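RNA-dependent RNA polymerase (Farallon virus, PDB 6DX5) probably replicates and transcribes the viral RNA genome, with this N-terminal piece being its viral OTU cysteine protease, a probable deubiquitinase. Local coordinates at residues 16-21 against 141-146; 131-134 against 139-142. All blocks are in the same frame, centred on the assembly; numbering follows the deposited sequence.

Interaction 1: 16-21 against 141-146; sequences SMVKIA and VIWNVN
The indole of Trp143 is approached obliquely at its CZ3 corner by two methyls of the loop 16-21, Val18 CG1 and Ile20 CD1, which lie on opposite sides of the ring plane. Beyond the NE1 corner, on the same side as Val18, Val141 CG1 lies 3.2 Å off the ring plane. This joins the loop that follows strand 13-16 to the central strand 140-145 of the mixed sheet of the viral OTU fold. Around the rest of the indole, Phe26 meets it with ring planes about 60° apart, Val151 and Val154 of the neighbouring strand pack against it, and the NE1 donor is satisfied by Asn167 OD1. That bond and the surrounding side chains are likely to hold the ring in its rotation. Ile20 reaches it with an extended chain (chi2 171°), CG1 lying beside the backbone N and CD1 ending 4.4 Å from Trp143 CZ3. Val18 CG1 stands equally far from Trp143 CZ3, a loose van der Waals approach. Backbone bonds flank the contact: Ser16, at the end of strand 13-16, to Val154, and Ile20 of the loop to Val151. Where the chain turns away from the strand, Ser16 OG bonds to Asn5 O and weakly accepts the amide of Val18, with Val18 N 3.5 Å from Ser16 OG and an N-H...O angle of 158°.

Interaction 2: 131-134 against 139-142; sequences MLAS and TIVI
Where Leu132 and Ala133 of helix 126-136 pack on Ile140 the contact is apolar, and the side-chain polar bond lies beside it: Thr139 OG1 accepts the backbone N-H of Asp160, tying down the residue just before Ile140. One methyl carries the packing. Ile140 CD1 ends tip-on against the helix, 3.8 Å from Leu132 CB and 3.9 Å from Ala133 N, with Ala133 CB a looser 4.4 Å from the same Ile140 CD1. Ile140 gets there by full extension: CG1 is anti to its own carbonyl carbon (chi1 -60°), and chi2 of 168° carries CD1 straight on. Leu132 offers the base of its side chain, which also touches Phe38 and Phe42 of helix 37-47 and Val56 of helix 53-66. Phe42 also covers Ile140, and Phe157 of the adjacent strand lies on Ala133, so the touching residues are buried. Ala133 adds little bulk here, and its CA is 5.6 Å from Thr139 CA, the nearest pair of CA atoms between the two segments. The chain leaves helix 126-136, turns, and enters strand 140-145 with Ile140 set against the helix, a buried helix-on-sheet contact within the OTU-like cysteine protease fold.

How the interactions relate
Both contacts, 16 Å apart between centres, end on strand 140-145; their segments overlap at Val141 and Ile142, neither of which touches the partner segment. The alternation of a strand separates them: Ile140 points to the helices in interaction 2, while Trp143, on the other side of the strand, meets the 16-21 loop in interaction 1. Interaction 2 is buried about 6 Å from the centre of the chain, whereas interaction 1 is only partly buried, about 15 Å out. A dithiothreitol pocket formed by Pro163, Arg164, Ala165 and Phe166 borders the shared strand: Thr139 and Val141 touch Ala165, and their backbones bond to Phe166. Helix 126-136 also contributes Asp127 to a second dithiothreitol pocket, with Tyr78, Tyr122 and Trp123.

Interaction 1: 16-21 against 141-146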
# COMPACT_ATOMS: atom_id res chain seq x y z
N SER A 16 -3.74 -10.75 -1.97
CA SER A 16 -4.75 -11.67 -2.43
C SER A 16 -6.11 -11.01 -2.31
O SER A 16 -6.36 -10.19 -1.42
CB SER A 16 -4.70 -12.98 -1.64
OG SER A 16 -5.51 -13.95 -2.27
N MET A 17 -6.99 -11.36 -3.25
CA MET A 17 -8.37 -10.89 -3.21
C MET A 17 -9.33 -11.98 -2.75
O MET A 17 -10.52 -11.92 -3.05
CB MET A 17 -8.77 -10.33 -4.58
CG MET A 17 -7.97 -10.85 -5.78
SD MET A 17 -8.27 -9.85 -7.28
CE MET A 17 -7.20 -8.44 -6.98
N VAL A 18 -8.82 -12.97 -2.03
CA VAL A 18 -9.67 -13.94 -1.38
C VAL A 18 -10.58 -13.21 -0.39
O VAL A 18 -10.15 -12.34 0.37
CB VAL A 18 -8.81 -15.02 -0.69
CG1 VAL A 18 -7.92 -14.44 0.48
CG2 VAL A 18 -9.71 -16.17 -0.20
N LYS A 19 -11.87 -13.54 -0.43
CA LYS A 19 -12.87 -12.83 0.36
C LYS A 19 -13.53 -13.82 1.30
O LYS A 19 -14.09 -14.84 0.87
CB LYS A 19 -13.87 -12.11 -0.54
CG LYS A 19 -13.16 -10.99 -1.36
CD LYS A 19 -13.92 -9.67 -1.42
CE LYS A 19 -15.23 -9.84 -2.19
NZ LYS A 19 -16.06 -8.61 -2.24
N ILE A 20 -13.44 -13.52 2.58
CA ILE A 20 -13.83 -14.41 3.65
C ILE A 20 -14.55 -13.57 4.71
O ILE A 20 -14.52 -12.34 4.69
CB ILE A 20 -12.58 -15.13 4.22
CG1 ILE A 20 -12.03 -16.11 3.20
CG2 ILE A 20 -12.90 -15.94 5.37
CD1 ILE A 20 -10.67 -16.68 3.64
N ALA A 21 -15.27 -14.27 5.59
CA ALA A 21 -15.64 -13.75 6.90
C ALA A 21 -14.61 -14.24 7.92
O ALA A 21 -14.48 -15.45 8.14
CB ALA A 21 -17.04 -14.25 7.26
N VAL A 141 0.44 -11.88 8.34
CA VAL A 141 -0.68 -11.64 7.45
C VAL A 141 -1.52 -10.52 8.04
O VAL A 141 -1.87 -10.58 9.21
CB VAL A 141 -1.52 -12.91 7.26
CG1 VAL A 141 -2.60 -12.66 6.30
CG2 VAL A 141 -0.62 -14.07 6.81
N ILE A 142 -1.85 -9.51 7.23
CA ILE A 142 -2.67 -8.38 7.67
C ILE A 142 -4.00 -8.49 6.93
O ILE A 142 -4.05 -8.38 5.71
CB ILE A 142 -2.03 -7.02 7.37
CG1 ILE A 142 -0.57 -6.94 7.84
CG2 ILE A 142 -2.89 -5.91 8.01
CD1 ILE A 142 -0.43 -6.80 9.28
N TRP A 143 -5.08 -8.70 7.67
CA TRP A 143 -6.40 -8.80 7.07
C TRP A 143 -7.11 -7.47 7.30
O TRP A 143 -7.38 -7.09 8.45
CB TRP A 143 -7.22 -9.94 7.69
CG TRP A 143 -6.62 -11.31 7.63
CD1 TRP A 143 -5.68 -11.83 8.47
CD2 TRP A 143 -6.88 -12.31 6.63
NE1 TRP A 143 -5.35 -13.10 8.08
CE2 TRP A 143 -6.07 -13.42 6.95
CE3 TRP A 143 -7.72 -12.37 5.51
CZ2 TRP A 143 -6.06 -14.60 6.17
CZ3 TRP A 143 -7.73 -13.56 4.74
CH2 TRP A 143 -6.87 -14.63 5.06
N ASN A 144 -7.41 -6.75 6.23
CA ASN A 144 -8.13 -5.50 6.35
C ASN A 144 -9.62 -5.81 6.26
O ASN A 144 -10.09 -6.34 5.24
CB ASN A 144 -7.70 -4.53 5.24
CG ASN A 144 -6.20 -4.30 5.22
OD1 ASN A 144 -5.49 -4.80 4.33
ND2 ASN A 144 -5.70 -3.63 6.23
N VAL A 145 -10.37 -5.43 7.28
CA VAL A 145 -11.77 -5.78 7.31
C VAL A 145 -12.63 -4.54 7.47
O VAL A 145 -12.17 -3.48 7.90
CB VAL A 145 -12.04 -6.76 8.44
CG1 VAL A 145 -11.19 -8.00 8.27
CG2 VAL A 145 -11.80 -6.03 9.78
N ASN A 146 -13.92 -4.69 7.13
CA ASN A 146 -14.82 -3.59 7.39
C ASN A 146 -15.36 -3.79 8.79
O ASN A 146 -14.87 -4.64 9.55
CB ASN A 146 -15.91 -3.49 6.31
CG ASN A 146 -16.66 -4.75 6.19
OD1 ASN A 146 -16.45 -5.67 6.98
ND2 ASN A 146 -17.55 -4.84 5.20

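Interaction 2: 131-134 against 139-142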
# COMPACT_ATOMS: atom_id res chain seq x y z
N MET A 131 9.39 -5.20 8.64
CA MET A 131 10.66 -5.33 9.35
C MET A 131 10.66 -6.59 10.20
O MET A 131 11.63 -7.36 10.19
CB MET A 131 10.86 -4.09 10.22
CG MET A 131 11.01 -2.78 9.35
SD MET A 131 11.05 -1.36 10.42
CE MET A 131 10.87 0.02 9.19
N LEU A 132 9.56 -6.79 10.95
CA LEU A 132 9.45 -7.92 11.85
C LEU A 132 9.50 -9.23 11.08
O LEU A 132 10.12 -10.19 11.54
CB LEU A 132 8.12 -7.82 12.60
CG LEU A 132 8.11 -6.68 13.62
CD1 LEU A 132 6.65 -6.53 14.18
CD2 LEU A 132 9.11 -7.11 14.73
N ALA A 133 8.85 -9.28 9.91
CA ALA A 133 8.84 -10.51 9.13
C ALA A 133 10.26 -10.91 8.72
O ALA A 133 10.65 -12.07 8.87
CB ALA A 133 7.96 -10.35 7.88
N SER A 134 11.06 -9.93 8.28
CA SER A 134 12.44 -10.21 7.92
C SER A 134 13.29 -10.41 9.17
O SER A 134 14.12 -11.32 9.22
CB SER A 134 13.01 -9.08 7.07
OG SER A 134 12.29 -8.97 5.85
N THR A 139 6.20 -15.13 8.86
CA THR A 139 5.19 -14.58 7.98
C THR A 139 4.12 -13.86 8.80
O THR A 139 3.57 -14.42 9.77
CB THR A 139 4.59 -15.69 7.14
OG1 THR A 139 5.65 -16.24 6.36
CG2 THR A 139 3.51 -15.15 6.19
N ILE A 140 3.82 -12.63 8.41
CA ILE A 140 2.76 -11.86 9.06
C ILE A 140 1.70 -11.58 8.01
O ILE A 140 2.03 -11.11 6.90
CB ILE A 140 3.29 -10.55 9.68
CG1 ILE A 140 4.32 -10.89 10.71
CG2 ILE A 140 2.15 -9.74 10.40
CD1 ILE A 140 5.14 -9.65 11.20
N VAL A 141 0.44 -11.88 8.34
CA VAL A 141 -0.68 -11.64 7.45
C VAL A 141 -1.52 -10.52 8.04
O VAL A 141 -1.87 -10.58 9.21
CB VAL A 141 -1.52 -12.91 7.26
CG1 VAL A 141 -2.60 -12.66 6.30
CG2 VAL A 141 -0.62 -14.07 6.81
N ILE A 142 -1.85 -9.51 7.23
CA ILE A 142 -2.67 -8.38 7.67
C ILE A 142 -4.00 -8.49 6.93
O ILE A 142 -4.05 -8.38 5.71
CB ILE A 142 -2.03 -7.02 7.37
CG1 ILE A 142 -0.57 -6.94 7.84
CG2 ILE A 142 -2.89 -5.91 8.01
CD1 ILE A 142 -0.43 -6.80 9.28